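Local coordinates for protein DNA polymerase III beta subunit (Streptococcus pyogenes, PDB 2AVT) that probably encircles DNA as a ring-shaped dimer and tethers the replicative polymerase to its template, as the sliding beta subunits of other bacteria do, at residues Q269-R272 with H273-R277. Numbering follows the deposited sequence.
Sequences QSLR and HAMER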
ATOM      1  N   GLN A 269       9.447   5.146 -24.013  1.00 45.04           N
ATOM      2  CA  GLN A 269       9.562   4.126 -22.976  1.00 46.55           C
ATOM      3  C   GLN A 269      10.956   3.542 -22.748  1.00 46.94           C
ATOM      4  O   GLN A 269      11.395   3.428 -21.604  1.00 46.76           O
ATOM      5  CB  GLN A 269       8.584   2.985 -23.258  1.00 48.78           C
ATOM      6  CG  GLN A 269       8.489   1.966 -22.125  1.00 51.30           C
ATOM      7  CD  GLN A 269       7.451   0.889 -22.382  1.00 52.23           C
ATOM      8  OE1 GLN A 269       7.633   0.017 -23.233  1.00 53.86           O
ATOM      9  NE2 GLN A 269       6.346   0.951 -21.647  1.00 54.17           N
ATOM     10  N   SER A 270      11.649   3.167 -23.819  1.00 46.82           N
ATOM     11  CA  SER A 270      12.981   2.588 -23.675  1.00 46.74           C
ATOM     12  C   SER A 270      13.948   3.570 -23.025  1.00 46.79           C
ATOM     13  O   SER A 270      14.804   3.170 -22.238  1.00 47.56           O
ATOM     14  CB  SER A 270      13.531   2.131 -25.034  1.00 48.25           C
ATOM     15  OG  SER A 270      13.846   3.228 -25.872  1.00 50.61           O
ATOM     16  N   LEU A 271      13.809   4.852 -23.346  1.00 45.67           N
ATOM     17  CA  LEU A 271      14.683   5.870 -22.767  1.00 44.67           C
ATOM     18  C   LEU A 271      14.389   6.044 -21.279  1.00 44.23           C
ATOM     19  O   LEU A 271      15.297   6.294 -20.473  1.00 41.89           O
ATOM     20  CB  LEU A 271      14.503   7.213 -23.480  1.00 43.42           C
ATOM     21  CG  LEU A 271      15.392   8.329 -22.919  1.00 44.43           C
ATOM     22  CD1 LEU A 271      16.850   7.876 -22.959  1.00 43.61           C
ATOM     23  CD2 LEU A 271      15.206   9.614 -23.722  1.00 45.03           C
ATOM     24  N   ARG A 272      13.115   5.920 -20.919  1.00 43.96           N
ATOM     25  CA  ARG A 272      12.712   6.051 -19.524  1.00 44.22           C
ATOM     26  C   ARG A 272      13.315   4.896 -18.733  1.00 43.51           C
ATOM     27  O   ARG A 272      13.847   5.100 -17.642  1.00 43.44           O
ATOM     28  CB  ARG A 272      11.183   6.037 -19.399  1.00 45.42           C
ATOM     29  CG  ARG A 272      10.668   6.220 -17.966  1.00 45.69           C
ATOM     30  CD  ARG A 272       9.173   6.534 -17.933  1.00 46.46           C
ATOM     31  NE  ARG A 272       8.372   5.485 -18.560  1.00 49.30           N
ATOM     32  CZ  ARG A 272       8.211   4.265 -18.058  1.00 51.54           C
ATOM     33  NH1 ARG A 272       8.793   3.927 -16.912  1.00 52.41           N
ATOM     34  NH2 ARG A 272       7.466   3.376 -18.706  1.00 53.46           N
ATOM     35  N   HIS A 273      13.245   3.691 -19.293  1.00 43.13           N
ATOM     36  CA  HIS A 273      13.791   2.511 -18.635  1.00 44.09           C
ATOM     37  C   HIS A 273      15.296   2.648 -18.428  1.00 44.75           C
ATOM     38  O   HIS A 273      15.828   2.264 -17.383  1.00 43.97           O
ATOM     39  CB  HIS A 273      13.507   1.242 -19.451  1.00 45.18           C
ATOM     40  CG  HIS A 273      12.065   0.834 -19.464  1.00 45.53           C
ATOM     41  ND1 HIS A 273      11.175   1.213 -18.482  1.00 46.13           N
ATOM     42  CD2 HIS A 273      11.368   0.052 -20.322  1.00 46.20           C
ATOM     43  CE1 HIS A 273       9.990   0.682 -18.735  1.00 46.15           C
ATOM     44  NE2 HIS A 273      10.080  -0.026 -19.846  1.00 46.13           N
ATOM     45  N   ALA A 274      15.981   3.198 -19.427  1.00 44.76           N
ATOM     46  CA  ALA A 274      17.424   3.389 -19.349  1.00 45.02           C
ATOM     47  C   ALA A 274      17.755   4.353 -18.221  1.00 44.56           C
ATOM     48  O   ALA A 274      18.639   4.092 -17.407  1.00 45.82           O
ATOM     49  CB  ALA A 274      17.951   3.932 -20.670  1.00 44.97           C
ATOM     50  N   MET A 275      17.033   5.467 -18.178  1.00 43.24           N
ATOM     51  CA  MET A 275      17.246   6.480 -17.158  1.00 43.06           C
ATOM     52  C   MET A 275      16.896   5.985 -15.757  1.00 44.05           C
ATOM     53  O   MET A 275      17.461   6.460 -14.770  1.00 43.36           O
ATOM     54  CB  MET A 275      16.425   7.727 -17.480  1.00 43.58           C
ATOM     55  CG  MET A 275      16.834   8.412 -18.769  1.00 44.61           C
ATOM     56  SD  MET A 275      18.575   8.868 -18.762  1.00 46.06           S
ATOM     57  CE  MET A 275      19.278   7.509 -19.687  1.00 40.78           C
ATOM     58  N   GLU A 276      15.959   5.047 -15.662  1.00 43.61           N
ATOM     59  CA  GLU A 276      15.584   4.517 -14.355  1.00 44.73           C
ATOM     60  C   GLU A 276      16.769   3.739 -13.771  1.00 45.12           C
ATOM     61  O   GLU A 276      17.014   3.788 -12.567  1.00 47.17           O
ATOM     62  CB  GLU A 276      14.330   3.635 -14.474  1.00 43.16           C
ATOM     63  CG  GLU A 276      13.081   4.438 -14.852  1.00 43.04           C
ATOM     64  CD  GLU A 276      11.845   3.583 -15.090  1.00 41.96           C
ATOM     65  OE1 GLU A 276      11.985   2.458 -15.607  1.00 41.74           O
ATOM     66  OE2 GLU A 276      10.728   4.051 -14.782  1.00 41.65           O
ATOM     67  N   ARG A 277      17.515   3.044 -14.628  1.00 44.90           N
ATOM     68  CA  ARG A 277      18.683   2.297 -14.179  1.00 45.38           C
ATOM     69  C   ARG A 277      19.769   3.280 -13.769  1.00 47.15           C
ATOM     70  O   ARG A 277      20.501   3.052 -12.804  1.00 47.17           O
ATOM     71  CB  ARG A 277      19.237   1.419 -15.293  1.00 43.39           C
ATOM     72  CG  ARG A 277      18.307   0.359 -15.795  1.00 42.03           C
ATOM     73  CD  ARG A 277      19.022  -0.491 -16.822  1.00 44.69           C
ATOM     74  NE  ARG A 277      18.076  -1.270 -17.606  1.00 49.81           N
ATOM     75  CZ  ARG A 277      17.310  -0.763 -18.564  1.00 49.31           C
ATOM     76  NH1 ARG A 277      17.388   0.522 -18.869  1.00 51.94           N
ATOM     77  NH2 ARG A 277      16.442  -1.537 -19.194  1.00 51.93           N
TER
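Gln269 to Glu276 form two regular turns of helix, in which the carbonyls of Gln269, Ser270, Leu271 and Arg272 accept hydrogen bonds from the amides of His273, Ala274, Met275 and Glu276, each four residues on, at 2.9 to 3.0 Å between O and N. On the outer side, Glu276 is shared by two partners. Arg272 NH1 reaches its OE2 at 2.9 Å in an i to i+4 salt bridge on the helix surface. OE2 lies at the edge of the guanidinium, in its plane, but the hydrogen bond is weak, bent to 123°. The two planar groups stand 75° apart. A bend at chi3 (59°) folds the Arg272 guanidinium back across the helix surface beside His273, with NH1 toward Glu276. OE1 of Glu276 takes the straighter bond from His273 ND1, a His-carboxylate hydrogen bond 3.2 Å long, the donor lying above the carboxylate plane while the oxygen stays near the plane of the ring. Held by two different side chains, the carboxylate should be restricted in rotation, and the nearby arginine probably helps to stabilise its negative charge. Gln269 CG packs against His273 NE2 at 3.4 Å, and the backbone oxygen of Gln269 lies over one face of the imidazole, offset toward its rim. On the buried side, Leu271 CD1 meets Met275 CE at 4.1 Å, an apolar contact one turn apart. Arg277 packs on Pro90 of the second subunit. Leu271, Ala274 and Met275 pack on Leu315; Leu271 touches Leu338 and Met275 touches Leu334 and Ile335, so that helix 268-282, which directly follows strand 262-267, packs alongside helix 331-339.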